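Local coordinates for WYL1 (Ruminococcus sp., PDB 6OAW), which is an accessory WYL-domain protein of the type VI-D CRISPR-Cas system, where it probably modulates the RNA-guided effector nuclease Cas13d, at residues Q352-F357 against E374-L379; E179-I184 against S256-R261. One frame throughout, in Å; residues are numbered along the deposited sequence.

Interaction 1: residues Q352-F357 against E374-L379; sequences QVKYYF and EEMRTL
Lys354 and Glu375 form a salt bridge that spans two helices, with Lys354 NZ 2.9 Å from Glu375 OE2. The ammonium approaches OE2 on its syn lone pair, the side of the other oxygen, while Lys354 CE lies 3.1 Å from Glu375 OE2. The glutamate comes out extended beyond CG and the lysine crosses it at about a right angle; a kink in the lysine at chi3 (-64°) turns its amine round to the carboxylate. Lysine suits this half-exposed place because its aliphatic part packs while its charged end reaches the carboxylate at the partly exposed margin, and glutamate is an acid long enough to span to it. The helices, 350-357 and 370-389, flank strand 364-368 in the chain, a helix-strand-helix order within the C-terminal region, probably the C-terminal extension found in many WYL proteins. Next to the salt bridge, the selenomethionine Met376, unbranched and flexible, curls at chi2 and chi3 and sets its methyl CE 3.7 Å from Lys354 CD, against the side of the methylene chain. Were Lys354 replaced by an alanine, Glu375 would probably lose its positive mate and the methyl of Met376 its cover of methylenes. Met376 further packs on Ile366 of the strand and on Tyr387 of the second subunit, while Phe357 reaches strands 310-314 and 364-368.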
# COMPACT_ATOMS: atom_id res chain seq x y z
N GLN B 352 -6.99 -19.58 -13.47
CA GLN B 352 -5.79 -18.86 -12.96
C GLN B 352 -4.74 -18.83 -14.06
O GLN B 352 -4.08 -17.79 -14.23
CB GLN B 352 -5.25 -19.52 -11.71
CG GLN B 352 -4.01 -18.84 -11.14
CD GLN B 352 -3.52 -19.60 -9.92
OE1 GLN B 352 -4.21 -20.49 -9.41
NE2 GLN B 352 -2.31 -19.30 -9.49
N VAL B 353 -4.58 -19.92 -14.80
CA VAL B 353 -3.64 -19.96 -15.97
C VAL B 353 -4.02 -18.83 -16.94
O VAL B 353 -3.13 -18.07 -17.36
CB VAL B 353 -3.63 -21.34 -16.65
CG1 VAL B 353 -2.57 -21.43 -17.73
CG2 VAL B 353 -3.41 -22.44 -15.64
N LYS B 354 -5.29 -18.75 -17.29
CA LYS B 354 -5.86 -17.75 -18.22
C LYS B 354 -5.58 -16.32 -17.69
O LYS B 354 -5.08 -15.46 -18.45
CB LYS B 354 -7.37 -17.99 -18.26
CG LYS B 354 -8.08 -17.95 -19.58
CD LYS B 354 -9.42 -17.25 -19.49
CE LYS B 354 -10.43 -17.95 -18.61
NZ LYS B 354 -11.42 -16.98 -18.10
N TYR B 355 -5.88 -16.06 -16.41
CA TYR B 355 -5.65 -14.73 -15.80
C TYR B 355 -4.15 -14.43 -15.77
O TYR B 355 -3.78 -13.26 -15.77
CB TYR B 355 -6.23 -14.57 -14.38
CG TYR B 355 -7.74 -14.59 -14.27
CD1 TYR B 355 -8.55 -14.36 -15.36
CD2 TYR B 355 -8.34 -14.79 -13.05
CE1 TYR B 355 -9.93 -14.33 -15.24
CE2 TYR B 355 -9.72 -14.78 -12.91
CZ TYR B 355 -10.51 -14.55 -14.01
OH TYR B 355 -11.87 -14.51 -13.87
N TYR B 356 -3.28 -15.44 -15.82
CA TYR B 356 -1.82 -15.17 -15.81
C TYR B 356 -1.28 -14.90 -17.22
O TYR B 356 -0.48 -13.96 -17.40
CB TYR B 356 -1.05 -16.33 -15.22
CG TYR B 356 0.40 -16.02 -15.00
CD1 TYR B 356 0.80 -15.15 -14.01
CD2 TYR B 356 1.37 -16.53 -15.85
CE1 TYR B 356 2.14 -14.86 -13.82
CE2 TYR B 356 2.71 -16.22 -15.68
CZ TYR B 356 3.10 -15.40 -14.65
OH TYR B 356 4.43 -15.10 -14.46
N PHE B 357 -1.67 -15.74 -18.19
CA PHE B 357 -1.06 -15.72 -19.53
C PHE B 357 -1.86 -14.81 -20.49
O PHE B 357 -1.38 -14.62 -21.61
CB PHE B 357 -0.86 -17.13 -20.04
CG PHE B 357 0.23 -17.87 -19.32
CD1 PHE B 357 1.55 -17.46 -19.44
CD2 PHE B 357 -0.05 -18.99 -18.55
CE1 PHE B 357 2.55 -18.18 -18.81
CE2 PHE B 357 0.95 -19.68 -17.89
CZ PHE B 357 2.25 -19.28 -18.03
N GLU B 374 -9.84 -20.60 -26.95
CA GLU B 374 -10.88 -19.87 -27.71
C GLU B 374 -11.05 -18.44 -27.12
O GLU B 374 -11.18 -17.49 -27.91
CB GLU B 374 -12.18 -20.67 -27.72
CG GLU B 374 -12.08 -21.99 -28.49
CD GLU B 374 -13.19 -22.98 -28.22
OE1 GLU B 374 -13.01 -24.19 -28.54
OE2 GLU B 374 -14.26 -22.53 -27.77
N GLU B 375 -11.02 -18.29 -25.79
CA GLU B 375 -11.11 -16.96 -25.13
C GLU B 375 -9.87 -16.13 -25.48
O GLU B 375 -10.04 -14.97 -25.81
CB GLU B 375 -11.22 -17.03 -23.61
CG GLU B 375 -12.61 -17.39 -23.14
CD GLU B 375 -12.67 -17.65 -21.65
OE1 GLU B 375 -13.13 -18.77 -21.26
OE2 GLU B 375 -12.17 -16.75 -20.89
N MSE B 376 -8.69 -16.71 -25.40
CA MSE B 376 -7.44 -15.97 -25.70
C MSE B 376 -7.46 -15.57 -27.18
O MSE B 376 -7.14 -14.40 -27.44
CB MSE B 376 -6.20 -16.80 -25.40
CG MSE B 376 -5.98 -17.09 -23.92
SE MSE B 376 -5.98 -15.46 -22.77
CE MSE B 376 -7.87 -15.25 -22.23
N ARG B 377 -7.87 -16.48 -28.09
CA ARG B 377 -7.89 -16.17 -29.53
C ARG B 377 -8.82 -14.96 -29.77
O ARG B 377 -8.41 -14.04 -30.50
CB ARG B 377 -8.31 -17.36 -30.39
CG ARG B 377 -8.20 -17.06 -31.89
CD ARG B 377 -8.75 -18.20 -32.68
NE ARG B 377 -8.55 -17.98 -34.11
CZ ARG B 377 -9.38 -18.39 -35.06
NH1 ARG B 377 -10.47 -19.07 -34.73
NH2 ARG B 377 -9.12 -18.13 -36.32
N THR B 378 -10.02 -14.98 -29.20
CA THR B 378 -11.02 -13.88 -29.27
C THR B 378 -10.40 -12.58 -28.70
O THR B 378 -10.41 -11.57 -29.41
CB THR B 378 -12.29 -14.27 -28.51
OG1 THR B 378 -12.81 -15.37 -29.24
CG2 THR B 378 -13.32 -13.16 -28.40
N LEU B 379 -9.86 -12.63 -27.47
CA LEU B 379 -9.27 -11.42 -26.83
C LEU B 379 -8.24 -10.80 -27.78
O LEU B 379 -8.31 -9.58 -28.06
CB LEU B 379 -8.64 -11.79 -25.49
CG LEU B 379 -7.82 -10.69 -24.81
CD1 LEU B 379 -8.71 -9.51 -24.38
CD2 LEU B 379 -7.09 -11.28 -23.59

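Interaction 2: residues E179-I184 against S256-R261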
# COMPACT_ATOMS: atom_id res chain seq x y z
N GLU B 179 -7.34 -4.94 5.09
CA GLU B 179 -7.55 -4.37 6.44
C GLU B 179 -8.83 -3.54 6.44
O GLU B 179 -9.63 -3.73 7.35
CB GLU B 179 -6.34 -3.55 6.91
CG GLU B 179 -5.22 -4.41 7.48
CD GLU B 179 -3.88 -3.68 7.56
OE1 GLU B 179 -3.62 -2.77 6.73
OE2 GLU B 179 -3.12 -3.99 8.48
N ARG B 180 -9.03 -2.68 5.44
CA ARG B 180 -10.22 -1.80 5.42
C ARG B 180 -11.47 -2.68 5.37
O ARG B 180 -12.43 -2.36 6.08
CB ARG B 180 -10.18 -0.80 4.26
CG ARG B 180 -9.04 0.20 4.41
CD ARG B 180 -9.09 1.35 3.45
NE ARG B 180 -9.54 0.99 2.11
CZ ARG B 180 -8.79 0.51 1.12
NH1 ARG B 180 -7.49 0.30 1.28
NH2 ARG B 180 -9.36 0.21 -0.03
N GLU B 181 -11.40 -3.78 4.63
CA GLU B 181 -12.54 -4.70 4.45
C GLU B 181 -12.91 -5.35 5.79
O GLU B 181 -14.11 -5.56 6.05
CB GLU B 181 -12.21 -5.72 3.36
CG GLU B 181 -13.42 -6.50 2.91
CD GLU B 181 -13.11 -7.75 2.12
OE1 GLU B 181 -12.37 -8.64 2.64
OE2 GLU B 181 -13.58 -7.80 0.97
N ARG B 182 -11.93 -5.62 6.65
CA ARG B 182 -12.21 -6.31 7.95
C ARG B 182 -12.88 -5.33 8.90
O ARG B 182 -13.72 -5.77 9.67
CB ARG B 182 -10.95 -6.92 8.55
CG ARG B 182 -10.30 -7.97 7.65
CD ARG B 182 -9.54 -9.00 8.46
NE ARG B 182 -8.27 -8.49 8.95
CZ ARG B 182 -7.18 -8.33 8.21
NH1 ARG B 182 -7.20 -8.61 6.93
NH2 ARG B 182 -6.07 -7.85 8.75
N LEU B 183 -12.57 -4.04 8.84
CA LEU B 183 -13.30 -3.01 9.61
C LEU B 183 -14.75 -2.94 9.11
O LEU B 183 -15.67 -2.94 9.95
CB LEU B 183 -12.60 -1.66 9.46
CG LEU B 183 -11.31 -1.52 10.24
CD1 LEU B 183 -10.63 -0.18 9.93
CD2 LEU B 183 -11.56 -1.66 11.74
N ILE B 184 -14.97 -2.93 7.80
CA ILE B 184 -16.34 -2.76 7.22
C ILE B 184 -17.20 -3.97 7.57
O ILE B 184 -18.39 -3.78 7.80
CB ILE B 184 -16.28 -2.57 5.70
CG1 ILE B 184 -15.47 -1.33 5.32
CG2 ILE B 184 -17.67 -2.55 5.08
CD1 ILE B 184 -15.17 -1.27 3.82
N SER B 256 -13.77 -21.87 0.41
CA SER B 256 -13.30 -20.50 0.73
C SER B 256 -14.31 -19.46 0.22
O SER B 256 -14.43 -19.30 -1.04
CB SER B 256 -11.91 -20.32 0.15
OG SER B 256 -11.40 -19.02 0.40
N TYR B 257 -14.96 -18.75 1.15
CA TYR B 257 -15.95 -17.68 0.88
C TYR B 257 -15.34 -16.30 1.15
O TYR B 257 -14.87 -16.06 2.27
CB TYR B 257 -17.19 -17.86 1.76
CG TYR B 257 -18.04 -19.04 1.41
CD1 TYR B 257 -17.73 -20.30 1.86
CD2 TYR B 257 -19.11 -18.91 0.53
CE1 TYR B 257 -18.50 -21.41 1.52
CE2 TYR B 257 -19.89 -19.99 0.17
CZ TYR B 257 -19.58 -21.24 0.67
OH TYR B 257 -20.33 -22.30 0.29
N ARG B 258 -15.43 -15.38 0.19
CA ARG B 258 -15.17 -13.93 0.44
C ARG B 258 -16.05 -13.50 1.63
O ARG B 258 -17.27 -13.75 1.58
CB ARG B 258 -15.54 -13.10 -0.80
CG ARG B 258 -14.59 -13.27 -1.97
CD ARG B 258 -13.46 -12.26 -1.94
NE ARG B 258 -14.11 -10.96 -1.88
CZ ARG B 258 -14.40 -10.17 -2.90
NH1 ARG B 258 -15.04 -9.04 -2.68
NH2 ARG B 258 -13.98 -10.47 -4.12
N ILE B 259 -15.48 -12.89 2.66
CA ILE B 259 -16.33 -12.46 3.81
C ILE B 259 -17.34 -11.41 3.33
O ILE B 259 -18.42 -11.30 3.97
CB ILE B 259 -15.52 -11.97 5.02
CG1 ILE B 259 -14.88 -10.61 4.80
CG2 ILE B 259 -14.52 -13.03 5.47
CD1 ILE B 259 -14.17 -10.09 6.02
N SER B 260 -17.05 -10.70 2.24
CA SER B 260 -17.95 -9.66 1.69
C SER B 260 -19.19 -10.29 1.03
O SER B 260 -20.12 -9.54 0.77
CB SER B 260 -17.22 -8.73 0.75
OG SER B 260 -16.68 -9.43 -0.37
N ARG B 261 -19.22 -11.61 0.79
CA ARG B 261 -20.38 -12.28 0.13
C ARG B 261 -21.14 -13.16 1.14
O ARG B 261 -22.02 -13.91 0.70
CB ARG B 261 -19.91 -13.08 -1.09
CG ARG B 261 -19.07 -12.31 -2.09
CD ARG B 261 -19.88 -11.52 -3.09
NE ARG B 261 -20.27 -12.39 -4.19
CZ ARG B 261 -19.55 -12.66 -5.30
NH1 ARG B 261 -18.36 -12.10 -5.50
NH2 ARG B 261 -20.03 -13.49 -6.21
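With CG trans to its backbone N (chi1 -168°) and its chain extended beyond, Glu181 carries its carboxylate straight out from the helix to the turn formed by Ile259 and Ser260. On the other side, chi1 of 61° turns the Ser260 hydroxyl to the same place, and Ser260 OG lies 3.7 Å from Glu181 OE2, a proximity rather than a bond. The other oxygen, Glu181 OE1, rests 3.9 Å from Ile259 CG1, the isoleucine crossing the acid's chain at a slant. What grips OE1 is the side-chain amide of Asn237, whose oxygen in turn accepts from Arg182, so one asparagine engages two residues of the helix. The segment 256-261 runs from the end of strand 253-258 into a 3-10 turn, closed by Arg261 N bonding to Arg258 O at 3.0 Å; a 3-10 turn between the fourth and fifth strands is consistent with the Sm-like barrel of WYL domains. Arg258, bent at chi2 and chi3, folds back over this turn and donates from NH1 to Ser260 OG at 2.9 Å, the hydroxyl tilted 26° out of the guanidinium plane. Arg258 NH1 also stands 4.1 Å from Glu181 OE2, too far for a salt bridge, yet its positive charge would probably favour the ionised acid. Serine, small and polar, fits beside the two charged groups, accepting from Arg258, while buried Ile259 gives the turn a greasy surface against the helix.

How the interactions relate
From the N terminus the chain first reaches helix 177-184, which lies close to the centre of the molecule. It then runs through helix 186-199, three strands of the antiparallel sheet and into a fourth, 253-258, whose end begins segment 256-261. There it returns to helix 177-184, so interaction 2 closes a long loop of 71 residues and ties the turn after strand 253-258 to the helix that precedes the sheet. Ninety residues later, interaction 1 closes a short loop of 16 residues around strand 364-368, in the peripheral C-terminal region. The two loops follow in series, neither nesting nor crossing; the centres of interactions 1 and 2 are 28 Å apart. Interaction 1 alone borders the second subunit.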